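Local coordinates for nird-like protein (Hydrogenobacter thermophilus, PDB 4CH7), which catalyses the decarboxylation of siroheme to 12,18-didecarboxysiroheme, a step in the biosynthesis of heme d1, at residues P89-N94 and L103-A108; H93-T98 and F312-I317; D65-A70 and Y132-V137. All coordinates share one frame; numbering follows the deposited sequence.

After the N-terminal helices and strand 53-57 the chain enters strand 65-71, the first partner of interaction 3. After helix 75-87 it enters strand 91-97, turns back and closes interaction 1 as a short hairpin with strand 103-109. Helix 116-126 follows. Residues 132-137 then return to 65-70 and close interaction 3, so interaction 1 nests within that larger loop. Interaction 2 also starts on strand 91-97, sharing His93 and Asn94 with interaction 1. It closes only at 312-317, more than 200 residues later, and therefore crosses interaction 3. Interactions 1 and 3 lie in one half of the barrel, where strand 103-109 pairs with strand 65-71. Interaction 2 joins that half to the other.

Interaction 1. Residues P89-N94 and L103-A108; sequences PGVSHN and LWFTLA
The Phe105 ring is met obliquely by Val91. Val91 CG2 lies 3.6 Å from Phe105 CD2, and the two side chains cross at about a right angle. Phe71 of strand 65-71 meets this ring edge-to-face. Asn94 OD1 also approaches this residue, 3.5 Å from Phe105 CB, with the amide plane steeply inclined to the ring. The other flat group is the imidazole of His93, the inferred active-site residue. Thr106 OG1 sits at its edge, near its plane, 4.2 Å from His93 CD2.

Phe105 CB packs against His93 O. With CG between the backbone N and the carbonyl carbon (chi1 60°), the ring then leads away from residues 89-94, while CD2 and CE2 keep Val91. Leu103 CD1 touches Asn94 OD1, and Leu107 CD1 rests near Val91 CG2. On the other side of the sheet, Ser92 OG lies 3.3 Å from Thr106 CB.

The strands are antiparallel, with a beta bulge between the non-hydrogen-bonded pairs Val91-Leu107 and Asn94-Phe105. Ser92 and His93 both lie opposite Thr106. Ser92 N donates to Thr106 O at 3.0 Å, and Thr106 N donates to His93 O at 2.9 Å. A third bond, Ala108 N to Gly90 O (2.7 Å), closes the end of the pairing. The extra residue leaves Ser92 and His93 on the same face, opposite Val91 and Asn94.

Strands 91-97 and 103-109 form a beta hairpin in the AsnC-like domain. Helix 75-87 covers Val91, Asn94 and Phe105 through Val85, and Asn86 OD1 accepts from Asn94 ND2. Helix 116-126 packs on Leu107 and Phe105. Strand 65-71 flanks strand 103-109, and strand 303-314 flanks strand 91-97.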
loop_
_atom_site.group_PDB
_atom_site.type_symbol
_atom_site.label_atom_id
_atom_site.label_comp_id
_atom_site.label_asym_id
_atom_site.label_seq_id
_atom_site.Cartn_x
_atom_site.Cartn_y
_atom_site.Cartn_z
ATOM N N PRO A 89 -6.767 -11.918 -4.626
ATOM C CA PRO A 89 -5.848 -11.766 -3.493
ATOM C C PRO A 89 -4.858 -10.630 -3.722
ATOM O O PRO A 89 -4.232 -10.169 -2.768
ATOM C CB PRO A 89 -5.103 -13.106 -3.464
ATOM C CG PRO A 89 -5.996 -14.068 -4.210
ATOM C CD PRO A 89 -6.619 -13.228 -5.282
ATOM N N GLY A 90 -4.719 -10.192 -4.971
ATOM C CA GLY A 90 -3.810 -9.108 -5.301
ATOM C C GLY A 90 -4.444 -7.728 -5.255
ATOM O O GLY A 90 -3.757 -6.719 -5.436
ATOM N N VAL A 91 -5.754 -7.682 -5.019
ATOM C CA VAL A 91 -6.463 -6.413 -4.885
ATOM C C VAL A 91 -6.486 -5.966 -3.424
ATOM O O VAL A 91 -7.058 -6.645 -2.572
ATOM C CB VAL A 91 -7.899 -6.499 -5.433
ATOM C CG1 VAL A 91 -8.654 -5.209 -5.148
ATOM C CG2 VAL A 91 -7.872 -6.780 -6.925
ATOM N N SER A 92 -5.857 -4.827 -3.141
ATOM C CA SER A 92 -5.745 -4.321 -1.773
ATOM C C SER A 92 -6.914 -3.410 -1.410
ATOM O O SER A 92 -7.621 -3.651 -0.430
ATOM C CB SER A 92 -4.424 -3.573 -1.589
ATOM O OG SER A 92 -4.319 -2.491 -2.497
ATOM N N HIS A 93 -7.110 -2.364 -2.204
ATOM C CA HIS A 93 -8.232 -1.461 -2.005
ATOM C C HIS A 93 -9.172 -1.556 -3.193
ATOM O O HIS A 93 -8.725 -1.737 -4.323
ATOM C CB HIS A 93 -7.739 -0.023 -1.848
ATOM C CG HIS A 93 -6.654 0.133 -0.829
ATOM N ND1 HIS A 93 -6.913 0.277 0.517
ATOM C CD2 HIS A 93 -5.307 0.166 -0.961
ATOM C CE1 HIS A 93 -5.770 0.390 1.171
ATOM N NE2 HIS A 93 -4.782 0.327 0.300
ATOM N N ASN A 94 -10.473 -1.448 -2.935
ATOM C CA ASN A 94 -11.462 -1.383 -4.007
ATOM C C ASN A 94 -12.534 -0.361 -3.657
ATOM O O ASN A 94 -13.106 -0.402 -2.566
ATOM C CB ASN A 94 -12.093 -2.754 -4.267
ATOM C CG ASN A 94 -12.989 -2.764 -5.499
ATOM O OD1 ASN A 94 -12.940 -1.854 -6.325
ATOM N ND2 ASN A 94 -13.806 -3.801 -5.628
ATOM N N LEU A 103 -15.422 2.253 -10.873
ATOM C CA LEU A 103 -14.814 1.260 -9.994
ATOM C C LEU A 103 -13.291 1.337 -10.049
ATOM O O LEU A 103 -12.684 1.067 -11.086
ATOM C CB LEU A 103 -15.292 -0.154 -10.339
ATOM C CG LEU A 103 -14.923 -1.208 -9.295
ATOM C CD1 LEU A 103 -15.721 -0.981 -8.020
ATOM C CD2 LEU A 103 -15.134 -2.611 -9.818
ATOM N N TRP A 104 -12.683 1.701 -8.923
ATOM C CA TRP A 104 -11.237 1.848 -8.837
ATOM C C TRP A 104 -10.655 0.916 -7.790
ATOM O O TRP A 104 -11.065 0.941 -6.627
ATOM C CB TRP A 104 -10.880 3.290 -8.486
ATOM C CG TRP A 104 -11.130 4.248 -9.602
ATOM C CD1 TRP A 104 -12.339 4.681 -10.059
ATOM C CD2 TRP A 104 -10.139 4.907 -10.402
ATOM N NE1 TRP A 104 -12.162 5.564 -11.101
ATOM C CE2 TRP A 104 -10.818 5.719 -11.328
ATOM C CE3 TRP A 104 -8.742 4.886 -10.423
ATOM C CZ2 TRP A 104 -10.142 6.505 -12.270
ATOM C CZ3 TRP A 104 -8.075 5.665 -11.355
ATOM C CH2 TRP A 104 -8.773 6.464 -12.263
ATOM N N PHE A 105 -9.696 0.094 -8.202
ATOM C CA PHE A 105 -9.005 -0.769 -7.257
ATOM C C PHE A 105 -7.498 -0.798 -7.482
ATOM O O PHE A 105 -7.007 -0.515 -8.578
ATOM C CB PHE A 105 -9.598 -2.185 -7.247
ATOM C CG PHE A 105 -9.525 -2.895 -8.565
ATOM C CD1 PHE A 105 -10.516 -2.714 -9.520
ATOM C CD2 PHE A 105 -8.485 -3.772 -8.836
ATOM C CE1 PHE A 105 -10.459 -3.376 -10.734
ATOM C CE2 PHE A 105 -8.419 -4.441 -10.044
ATOM C CZ PHE A 105 -9.409 -4.245 -10.995
ATOM N N THR A 106 -6.772 -1.120 -6.419
ATOM C CA THR A 106 -5.329 -1.278 -6.499
ATOM C C THR A 106 -5.008 -2.752 -6.684
ATOM O O THR A 106 -5.410 -3.588 -5.872
ATOM C CB THR A 106 -4.629 -0.749 -5.237
ATOM O OG1 THR A 106 -4.861 0.660 -5.116
ATOM C CG2 THR A 106 -3.131 -1.013 -5.308
ATOM N N LEU A 107 -4.302 -3.069 -7.765
ATOM C CA LEU A 107 -3.929 -4.448 -8.049
ATOM C C LEU A 107 -2.428 -4.630 -7.935
ATOM O O LEU A 107 -1.660 -3.838 -8.480
ATOM C CB LEU A 107 -4.391 -4.858 -9.449
ATOM C CG LEU A 107 -3.941 -6.236 -9.943
ATOM C CD1 LEU A 107 -4.468 -7.328 -9.031
ATOM C CD2 LEU A 107 -4.393 -6.471 -11.372
ATOM N N ALA A 108 -2.015 -5.668 -7.215
ATOM C CA ALA A 108 -0.606 -6.040 -7.138
ATOM C C ALA A 108 -0.444 -7.477 -7.612
ATOM O O ALA A 108 -1.132 -8.375 -7.124
ATOM C CB ALA A 108 -0.090 -5.889 -5.722
#

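Interaction 2. Residues H93-T98 and F312-I317; sequences HNYERT and FKKVRI
Phe312 packs against Asn94 and Glu96 in the more buried, backbone-bonded part of this contact. Phe312 CB is 3.7 Å from Asn94 ND2, and the amide and ring planes are 41° apart. Further along the ring, Phe312 CE2 lies 3.7 Å from Glu96 CB. The Glu96 carboxylate is nearly parallel to the ring, and its OE2 forms a salt bridge with Arg75. Phe312 CG lies beside its own backbone N and anti to the carbonyl carbon (chi1 -65°), which carries the ring along strand 91-97 toward Glu96. Lys313 adds a CB-to-CB contact with Asn94, but its extended chain leads off to the carbonyl of Asn86.

Two backbone bonds hold this part together. Asn94 N donates to Lys313 O at 2.9 Å, and Phe312 N donates to Asn94 O at 3.0 Å. His93 CA makes a weaker CA-H...O contact with the same Lys313 O.

The other end lies at the solvent side. Lys314 and Val315 are exposed, though Lys314 packs closely on the imidazole. His93 and Lys314 lie side by side and point the same way. Lys314 CG meets the imidazole at its edge, 3.4 Å from His93 ND1. The Lys314 chain bends at its last torsion (chi4 -51°) and brings NZ into the ring plane, 3.5 Å from His93 CE1. His93 ND1 is buried by the contact and has no hydrogen-bond partner in the model. Val315 O lies over one face of the ring, 4.5 Å from His93 CE1.

Phe312 and Lys313 both face Asn94, which is a classic beta bulge. The pairing of strands 91-97 and 303-314 is one seam of the closed eight-stranded antiparallel barrel. It places Lys314 beside His93, the inferred catalytic residue.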
loop_
_atom_site.group_PDB
_atom_site.type_symbol
_atom_site.label_atom_id
_atom_site.label_comp_id
_atom_site.label_asym_id
_atom_site.label_seq_id
_atom_site.Cartn_x
_atom_site.Cartn_y
_atom_site.Cartn_z
ATOM N N HIS A 93 -7.110 -2.364 -2.204
ATOM C CA HIS A 93 -8.232 -1.461 -2.005
ATOM C C HIS A 93 -9.172 -1.556 -3.193
ATOM O O HIS A 93 -8.725 -1.737 -4.323
ATOM C CB HIS A 93 -7.739 -0.023 -1.848
ATOM C CG HIS A 93 -6.654 0.133 -0.829
ATOM N ND1 HIS A 93 -6.913 0.277 0.517
ATOM C CD2 HIS A 93 -5.307 0.166 -0.961
ATOM C CE1 HIS A 93 -5.770 0.390 1.171
ATOM N NE2 HIS A 93 -4.782 0.327 0.300
ATOM N N ASN A 94 -10.473 -1.448 -2.935
ATOM C CA ASN A 94 -11.462 -1.383 -4.007
ATOM C C ASN A 94 -12.534 -0.361 -3.657
ATOM O O ASN A 94 -13.106 -0.402 -2.566
ATOM C CB ASN A 94 -12.093 -2.754 -4.267
ATOM C CG ASN A 94 -12.989 -2.764 -5.499
ATOM O OD1 ASN A 94 -12.940 -1.854 -6.325
ATOM N ND2 ASN A 94 -13.806 -3.801 -5.628
ATOM N N TYR A 95 -12.805 0.552 -4.582
ATOM C CA TYR A 95 -13.716 1.651 -4.304
ATOM C C TYR A 95 -14.677 1.924 -5.448
ATOM O O TYR A 95 -14.331 1.769 -6.622
ATOM C CB TYR A 95 -12.924 2.922 -3.990
ATOM C CG TYR A 95 -12.221 2.888 -2.656
ATOM C CD1 TYR A 95 -12.915 3.141 -1.484
ATOM C CD2 TYR A 95 -10.864 2.609 -2.568
ATOM C CE1 TYR A 95 -12.284 3.112 -0.262
ATOM C CE2 TYR A 95 -10.222 2.577 -1.344
ATOM C CZ TYR A 95 -10.938 2.828 -0.194
ATOM O OH TYR A 95 -10.310 2.799 1.030
ATOM N N GLU A 96 -15.893 2.322 -5.093
ATOM C CA GLU A 96 -16.797 2.920 -6.059
ATOM C C GLU A 96 -16.567 4.419 -6.016
ATOM O O GLU A 96 -16.580 5.025 -4.942
ATOM C CB GLU A 96 -18.251 2.608 -5.730
ATOM C CG GLU A 96 -19.236 3.353 -6.617
ATOM C CD GLU A 96 -20.674 3.063 -6.264
ATOM O OE1 GLU A 96 -20.925 2.073 -5.548
ATOM O OE2 GLU A 96 -21.555 3.825 -6.708
ATOM N N ARG A 97 -16.343 5.017 -7.181
ATOM C CA ARG A 97 -16.042 6.440 -7.242
ATOM C C ARG A 97 -16.937 7.195 -8.216
ATOM O O ARG A 97 -17.540 6.604 -9.112
ATOM C CB ARG A 97 -14.563 6.667 -7.568
ATOM C CG ARG A 97 -13.618 6.080 -6.530
ATOM C CD ARG A 97 -12.172 6.493 -6.751
ATOM N NE ARG A 97 -11.294 5.910 -5.741
ATOM C CZ ARG A 97 -11.094 6.435 -4.537
ATOM N NH1 ARG A 97 -11.712 7.556 -4.189
ATOM N NH2 ARG A 97 -10.281 5.841 -3.676
ATOM N N THR A 98 -17.025 8.506 -8.017
ATOM C CA THR A 98 -17.823 9.372 -8.876
ATOM C C THR A 98 -17.028 9.768 -10.116
ATOM O O THR A 98 -16.268 10.742 -10.099
ATOM C CB THR A 98 -18.267 10.645 -8.132
ATOM O OG1 THR A 98 -17.123 11.467 -7.862
ATOM C CG2 THR A 98 -18.945 10.285 -6.819
ATOM N N PHE A 312 -15.441 -1.376 -0.942
ATOM C CA PHE A 312 -15.713 -2.801 -1.071
ATOM C C PHE A 312 -14.654 -3.637 -0.376
ATOM O O PHE A 312 -14.909 -4.780 0.012
ATOM C CB PHE A 312 -15.784 -3.195 -2.545
ATOM C CG PHE A 312 -16.924 -2.563 -3.281
ATOM C CD1 PHE A 312 -18.228 -2.962 -3.031
ATOM C CD2 PHE A 312 -16.695 -1.574 -4.226
ATOM C CE1 PHE A 312 -19.286 -2.384 -3.704
ATOM C CE2 PHE A 312 -17.747 -0.992 -4.906
ATOM C CZ PHE A 312 -19.046 -1.397 -4.640
ATOM N N LYS A 313 -13.468 -3.061 -0.217
ATOM C CA LYS A 313 -12.335 -3.806 0.303
ATOM C C LYS A 313 -11.193 -2.881 0.699
ATOM O O LYS A 313 -10.804 -1.993 -0.062
ATOM C CB LYS A 313 -11.851 -4.804 -0.750
ATOM C CG LYS A 313 -10.807 -5.793 -0.263
ATOM C CD LYS A 313 -10.472 -6.777 -1.369
ATOM C CE LYS A 313 -9.523 -7.853 -0.885
ATOM N NZ LYS A 313 -9.212 -8.824 -1.965
ATOM N N LYS A 314 -10.669 -3.091 1.901
ATOM C CA LYS A 314 -9.452 -2.423 2.331
ATOM C C LYS A 314 -8.664 -3.368 3.219
ATOM O O LYS A 314 -8.740 -3.302 4.446
ATOM C CB LYS A 314 -9.751 -1.129 3.084
ATOM C CG LYS A 314 -8.502 -0.321 3.405
ATOM C CD LYS A 314 -8.804 0.847 4.320
ATOM C CE LYS A 314 -7.667 1.855 4.299
ATOM N NZ LYS A 314 -6.340 1.222 4.529
ATOM N N VAL A 315 -7.925 -4.268 2.583
ATOM C CA VAL A 315 -7.016 -5.149 3.289
ATOM C C VAL A 315 -5.628 -4.829 2.772
ATOM O O VAL A 315 -5.480 -4.042 1.837
ATOM C CB VAL A 315 -7.334 -6.627 3.000
ATOM C CG1 VAL A 315 -8.807 -6.907 3.234
ATOM C CG2 VAL A 315 -6.959 -6.981 1.571
ATOM N N ARG A 316 -4.610 -5.419 3.381
ATOM C CA ARG A 316 -3.291 -5.378 2.778
ATOM C C ARG A 316 -2.891 -6.785 2.378
ATOM O O ARG A 316 -3.123 -7.749 3.110
ATOM C CB ARG A 316 -2.258 -4.756 3.709
ATOM C CG ARG A 316 -2.102 -5.472 5.023
ATOM C CD ARG A 316 -0.918 -4.931 5.786
ATOM N NE ARG A 316 -1.164 -4.983 7.218
ATOM C CZ ARG A 316 -0.222 -4.845 8.142
ATOM N NH1 ARG A 316 1.042 -4.657 7.787
ATOM N NH2 ARG A 316 -0.550 -4.904 9.422
ATOM N N ILE A 317 -2.301 -6.891 1.196
ATOM C CA ILE A 317 -1.958 -8.175 0.613
ATOM C C ILE A 317 -0.886 -8.902 1.414
ATOM O O ILE A 317 -0.044 -8.278 2.065
ATOM C CB ILE A 317 -1.460 -8.000 -0.829
ATOM C CG1 ILE A 317 -0.271 -7.035 -0.870
ATOM C CG2 ILE A 317 -2.578 -7.477 -1.718
ATOM C CD1 ILE A 317 0.349 -6.887 -2.240
#

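Interaction 3. Residues D65-A70 and Y132-V137; sequences DSALIA and YLVLRV
Tyr132 meets Ala70 through backbone and CB rather than through its ring. Tyr132 CB lies 3.2 Å from Ala70 O, while the phenol turns away toward helix 116-126. Leu133 forms a hydrogen-bonded pair with Ala70. Leu133 N donates to Ala70 O at 2.8 Å, and Ala70 N donates back to Leu133 O at 3.1 Å. Their CB atoms touch at 3.8 Å on the face that also carries Leu68 and Leu135.

Val134 crosses to the other face. It lies side by side with Ile69, pointing the same way, with Val134 CG2 3.9 Å from Ile69 CD1. Leu135 pairs with Leu68 through two backbone bonds. Leu135 N reaches Leu68 O at 2.9 Å. The return bond from Leu68 N is modelled so short that its exact length is doubtful.

Arg136 grips Asp65 side-on in a salt bridge. Its NE donates to Asp65 OD1 at 2.8 Å, in the guanidinium plane and on the syn lone pair. Arg136 NH2 reaches Asp65 OD2 at 2.6 Å from above the carboxylate plane; the two flat groups are turned 34° apart. The arginine is extended from CG to NE (chi2 179°), and CG passes Ala67 CB on the way. Glu117 takes NH1 in a second salt bridge, so two acids together probably fix the rotation of the guanidinium. At Val137, a water accepts from the backbone N and donates to Ser66 O, continuing the link past the direct bonds.

Strand 132-139 thus runs antiparallel beside strand 65-71. Together with strands 91-97 and 103-109 this gives the 4-1-3-2 strand order of a ferredoxin-like beta-alpha-beta-beta-alpha-beta unit, as in AsnC-like ligand-binding domains.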
loop_
_atom_site.group_PDB
_atom_site.type_symbol
_atom_site.label_atom_id
_atom_site.label_comp_id
_atom_site.label_asym_id
_atom_site.label_seq_id
_atom_site.Cartn_x
_atom_site.Cartn_y
_atom_site.Cartn_z
ATOM N N ASP A 65 4.522 -6.196 -9.584
ATOM C CA ASP A 65 4.024 -5.096 -10.392
ATOM C C ASP A 65 2.671 -4.694 -9.828
ATOM O O ASP A 65 1.759 -5.520 -9.733
ATOM C CB ASP A 65 3.888 -5.500 -11.859
ATOM C CG ASP A 65 3.753 -4.299 -12.783
ATOM O OD1 ASP A 65 3.637 -3.161 -12.276
ATOM O OD2 ASP A 65 3.759 -4.494 -14.015
ATOM N N SER A 66 2.551 -3.433 -9.430
ATOM C CA SER A 66 1.297 -2.929 -8.888
ATOM C C SER A 66 0.823 -1.701 -9.654
ATOM O O SER A 66 1.630 -0.879 -10.092
ATOM C CB SER A 66 1.430 -2.616 -7.396
ATOM O OG SER A 66 2.454 -1.671 -7.155
ATOM N N ALA A 67 -0.490 -1.590 -9.826
ATOM C CA ALA A 67 -1.066 -0.473 -10.562
ATOM C C ALA A 67 -2.434 -0.104 -10.019
ATOM O O ALA A 67 -3.072 -0.892 -9.317
ATOM C CB ALA A 67 -1.165 -0.805 -12.041
ATOM N N LEU A 68 -2.882 1.100 -10.356
ATOM C CA LEU A 68 -4.233 1.523 -10.026
ATOM C C LEU A 68 -5.132 1.203 -11.212
ATOM O O LEU A 68 -4.920 1.710 -12.314
ATOM C CB LEU A 68 -4.272 3.018 -9.714
ATOM C CG LEU A 68 -5.577 3.589 -9.161
ATOM C CD1 LEU A 68 -6.001 2.827 -7.919
ATOM C CD2 LEU A 68 -5.417 5.066 -8.851
ATOM N N ILE A 69 -6.123 0.348 -10.987
ATOM C CA ILE A 69 -7.010 -0.081 -12.061
ATOM C C ILE A 69 -8.376 0.588 -11.936
ATOM O O ILE A 69 -8.901 0.734 -10.832
ATOM C CB ILE A 69 -7.170 -1.614 -12.070
ATOM C CG1 ILE A 69 -5.799 -2.296 -12.010
ATOM C CG2 ILE A 69 -7.939 -2.070 -13.300
ATOM C CD1 ILE A 69 -4.865 -1.903 -13.146
ATOM N N ALA A 70 -8.943 0.999 -13.068
ATOM C CA ALA A 70 -10.266 1.614 -13.089
ATOM C C ALA A 70 -11.159 0.887 -14.085
ATOM O O ALA A 70 -10.778 0.709 -15.237
ATOM C CB ALA A 70 -10.159 3.080 -13.456
ATOM N N TYR A 132 -11.348 0.046 -19.512
ATOM C CA TYR A 132 -10.634 0.078 -18.242
ATOM C C TYR A 132 -9.322 0.851 -18.329
ATOM O O TYR A 132 -8.798 1.094 -19.420
ATOM C CB TYR A 132 -10.395 -1.334 -17.694
ATOM C CG TYR A 132 -9.575 -2.241 -18.588
ATOM C CD1 TYR A 132 -8.190 -2.274 -18.499
ATOM C CD2 TYR A 132 -10.191 -3.083 -19.502
ATOM C CE1 TYR A 132 -7.442 -3.107 -19.306
ATOM C CE2 TYR A 132 -9.451 -3.919 -20.311
ATOM C CZ TYR A 132 -8.078 -3.926 -20.210
ATOM O OH TYR A 132 -7.340 -4.758 -21.018
ATOM N N LEU A 133 -8.804 1.241 -17.169
ATOM C CA LEU A 133 -7.559 1.992 -17.102
ATOM C C LEU A 133 -6.516 1.223 -16.302
ATOM O O LEU A 133 -6.840 0.563 -15.312
ATOM C CB LEU A 133 -7.795 3.361 -16.466
ATOM C CG LEU A 133 -8.786 4.281 -17.171
ATOM C CD1 LEU A 133 -8.966 5.569 -16.396
ATOM C CD2 LEU A 133 -8.334 4.568 -18.590
ATOM N N VAL A 134 -5.266 1.303 -16.748
ATOM C CA VAL A 134 -4.155 0.696 -16.031
ATOM C C VAL A 134 -3.126 1.779 -15.730
ATOM O O VAL A 134 -2.297 2.122 -16.580
ATOM C CB VAL A 134 -3.528 -0.467 -16.828
ATOM C CG1 VAL A 134 -2.290 -0.986 -16.125
ATOM C CG2 VAL A 134 -4.543 -1.587 -17.004
ATOM N N LEU A 135 -3.199 2.326 -14.519
ATOM C CA LEU A 135 -2.373 3.466 -14.136
ATOM C C LEU A 135 -1.343 3.083 -13.079
ATOM O O LEU A 135 -1.694 2.574 -12.014
ATOM C CB LEU A 135 -3.252 4.605 -13.609
ATOM C CG LEU A 135 -4.482 4.950 -14.448
ATOM C CD1 LEU A 135 -5.290 6.065 -13.802
ATOM C CD2 LEU A 135 -4.083 5.330 -15.857
ATOM N N ARG A 136 -0.070 3.326 -13.376
ATOM C CA ARG A 136 0.988 3.087 -12.405
ATOM C C ARG A 136 1.418 4.390 -11.749
ATOM O O ARG A 136 2.004 5.263 -12.392
ATOM C CB ARG A 136 2.177 2.385 -13.057
ATOM C CG ARG A 136 1.924 0.911 -13.316
ATOM C CD ARG A 136 3.104 0.236 -13.984
ATOM N NE ARG A 136 2.860 -1.190 -14.175
ATOM C CZ ARG A 136 2.156 -1.693 -15.184
ATOM N NH1 ARG A 136 1.622 -0.888 -16.092
ATOM N NH2 ARG A 136 1.977 -3.002 -15.287
ATOM N N VAL A 137 1.117 4.514 -10.461
ATOM C CA VAL A 137 1.413 5.727 -9.714
ATOM C C VAL A 137 2.601 5.527 -8.777
ATOM O O VAL A 137 2.919 4.399 -8.394
ATOM C CB VAL A 137 0.191 6.193 -8.902
ATOM C CG1 VAL A 137 -0.981 6.480 -9.825
ATOM C CG2 VAL A 137 -0.199 5.146 -7.869
HETATM O O HOH W 1 0.858 1.783 -8.985
#